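Local coordinates for giding protein-mglB (Thermus thermophilus, PDB 1J3W) that probably acts as a molecular adaptor and guanine nucleotide exchange factor of the Roadblock/LC7 family, linked to gliding motility, at residues A113-G116 and K117-H121. Residues are numbered along the deposited sequence; the frame is centred on the assembly and turned at random.
Sequences APLG and KVKLH
Pro114 and Lys117 meet at the start of the helix 115-135. The lysine chain slants past the CB-CG side of the proline ring. Its CG lies 3.7 Å from Pro114 CB, and its CB lies 4.1 Å from the same atom. In Lys117, CG is anti to the carbonyl carbon (chi1 -65°), and the bend at chi2 (-77°) turns the rest of the chain away from the ring. Pro114 is the N-cap residue. Its carbonyl oxygen takes the first helical bond, from Val118 N at 3.0 Å, with the donor nearly on the line of the C=O. A weak, bent bond (N-H...O 124°) reaches the same oxygen from Lys117 N. Val118 adds an apolar touch: its CG2 packs on Ala113 CB at 3.9 Å and also sits 3.4 Å from Pro114 O. Ala113 and Val118 are buried, and Val118 continues inward onto Leu107 and Phe109 of strand 103-109. One residue on, Leu115 and Lys119 run side by side and point the same way. Leu115 CD1 is 4.1 Å from Lys119 CG. Lys119 N also bonds to Leu115 O (3.0 Å). Both side chains also pack on the second subunit, where Leu115 meets its Lys119 and Lys119 meets its Leu115. Leu120 N bonds to Gly116 O at 3.0 Å, which carries the regular i to i+4 pattern forward. The arrangement is that of a helix N-terminus with proline at the N-cap, here opening the last helix modelled, which packs on the antiparallel sheet of the Roadblock/LC7 fold.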
ATOM      1  N   ALA B 113      -4.296 -26.724   9.452  1.00 13.71           N
ATOM      2  CA  ALA B 113      -5.186 -26.560   8.306  1.00 12.62           C
ATOM      3  C   ALA B 113      -4.389 -26.883   7.045  1.00 13.48           C
ATOM      4  O   ALA B 113      -3.510 -26.116   6.643  1.00 12.99           O
ATOM      5  CB  ALA B 113      -5.706 -25.133   8.239  1.00 12.42           C
ATOM      6  N   PRO B 114      -4.668 -28.033   6.412  1.00 13.07           N
ATOM      7  CA  PRO B 114      -3.932 -28.393   5.194  1.00 14.21           C
ATOM      8  C   PRO B 114      -4.158 -27.305   4.149  1.00 13.75           C
ATOM      9  O   PRO B 114      -5.300 -26.952   3.864  1.00 13.15           O
ATOM     10  CB  PRO B 114      -4.562 -29.725   4.787  1.00 14.96           C
ATOM     11  CG  PRO B 114      -5.074 -30.284   6.089  1.00 14.92           C
ATOM     12  CD  PRO B 114      -5.657 -29.065   6.759  1.00 13.45           C
ATOM     13  N   LEU B 115      -3.081 -26.777   3.577  1.00 13.66           N
ATOM     14  CA  LEU B 115      -3.208 -25.708   2.593  1.00 13.63           C
ATOM     15  C   LEU B 115      -4.105 -26.079   1.418  1.00 12.87           C
ATOM     16  O   LEU B 115      -4.869 -25.249   0.935  1.00 13.80           O
ATOM     17  CB  LEU B 115      -1.829 -25.289   2.075  1.00 15.58           C
ATOM     18  CG  LEU B 115      -1.834 -24.094   1.120  1.00 16.34           C
ATOM     19  CD1 LEU B 115      -2.443 -22.876   1.800  1.00 17.56           C
ATOM     20  CD2 LEU B 115      -0.405 -23.799   0.686  1.00 20.04           C
ATOM     21  N   GLY B 116      -4.015 -27.326   0.966  1.00 12.86           N
ATOM     22  CA  GLY B 116      -4.837 -27.757  -0.149  1.00 14.07           C
ATOM     23  C   GLY B 116      -6.314 -27.657   0.183  1.00 13.33           C
ATOM     24  O   GLY B 116      -7.134 -27.319  -0.672  1.00 14.41           O
ATOM     25  N   LYS B 117      -6.657 -27.950   1.433  1.00 13.04           N
ATOM     26  CA  LYS B 117      -8.047 -27.887   1.873  1.00 13.45           C
ATOM     27  C   LYS B 117      -8.473 -26.424   1.976  1.00 12.28           C
ATOM     28  O   LYS B 117      -9.587 -26.053   1.600  1.00 11.72           O
ATOM     29  CB  LYS B 117      -8.204 -28.559   3.239  1.00 16.22           C
ATOM     30  CG  LYS B 117      -7.928 -30.058   3.263  1.00 20.83           C
ATOM     31  CD  LYS B 117      -9.084 -30.856   2.693  1.00 25.45           C
ATOM     32  CE  LYS B 117      -8.894 -32.345   2.959  1.00 26.56           C
ATOM     33  NZ  LYS B 117     -10.117 -33.122   2.626  1.00 30.29           N
ATOM     34  N   VAL B 118      -7.577 -25.588   2.490  1.00 11.24           N
ATOM     35  CA  VAL B 118      -7.866 -24.169   2.625  1.00 12.37           C
ATOM     36  C   VAL B 118      -8.222 -23.551   1.274  1.00 12.63           C
ATOM     37  O   VAL B 118      -9.217 -22.838   1.148  1.00 12.83           O
ATOM     38  CB  VAL B 118      -6.651 -23.414   3.228  1.00 11.54           C
ATOM     39  CG1 VAL B 118      -6.870 -21.911   3.146  1.00 12.36           C
ATOM     40  CG2 VAL B 118      -6.451 -23.832   4.682  1.00 11.69           C
ATOM     41  N   LYS B 119      -7.417 -23.842   0.261  1.00 13.36           N
ATOM     42  CA  LYS B 119      -7.657 -23.280  -1.062  1.00 14.72           C
ATOM     43  C   LYS B 119      -8.869 -23.872  -1.764  1.00 13.84           C
ATOM     44  O   LYS B 119      -9.624 -23.153  -2.428  1.00 14.86           O
ATOM     45  CB  LYS B 119      -6.409 -23.443  -1.923  1.00 16.76           C
ATOM     46  CG  LYS B 119      -5.186 -22.788  -1.291  1.00 20.11           C
ATOM     47  CD  LYS B 119      -4.043 -22.638  -2.271  1.00 22.35           C
ATOM     48  CE  LYS B 119      -4.355 -21.582  -3.315  1.00 24.96           C
ATOM     49  NZ  LYS B 119      -3.230 -21.430  -4.273  1.00 26.06           N
ATOM     50  N   LEU B 120      -9.060 -25.178  -1.613  1.00 13.32           N
ATOM     51  CA  LEU B 120     -10.194 -25.857  -2.233  1.00 13.98           C
ATOM     52  C   LEU B 120     -11.514 -25.333  -1.676  1.00 13.09           C
ATOM     53  O   LEU B 120     -12.353 -24.806  -2.407  1.00 12.85           O
ATOM     54  CB  LEU B 120     -10.100 -27.367  -1.982  1.00 16.52           C
ATOM     55  CG  LEU B 120     -11.284 -28.218  -2.452  1.00 21.49           C
ATOM     56  CD1 LEU B 120     -11.412 -28.109  -3.950  1.00 24.43           C
ATOM     57  CD2 LEU B 120     -11.082 -29.670  -2.039  1.00 23.12           C
ATOM     58  N   HIS B 121     -11.689 -25.463  -0.368  1.00 11.78           N
ATOM     59  CA  HIS B 121     -12.925 -25.023   0.261  1.00 11.53           C
ATOM     60  C   HIS B 121     -13.016 -23.508   0.377  1.00 11.37           C
ATOM     61  O   HIS B 121     -14.112 -22.948   0.436  1.00 12.93           O
ATOM     62  CB  HIS B 121     -13.067 -25.724   1.611  1.00 11.75           C
ATOM     63  CG  HIS B 121     -13.148 -27.214   1.489  1.00 13.07           C
ATOM     64  ND1 HIS B 121     -14.285 -27.862   1.054  1.00 13.81           N
ATOM     65  CD2 HIS B 121     -12.210 -28.175   1.660  1.00 13.08           C
ATOM     66  CE1 HIS B 121     -14.043 -29.157   0.962  1.00 14.07           C
ATOM     67  NE2 HIS B 121     -12.790 -29.374   1.323  1.00 15.29           N
TER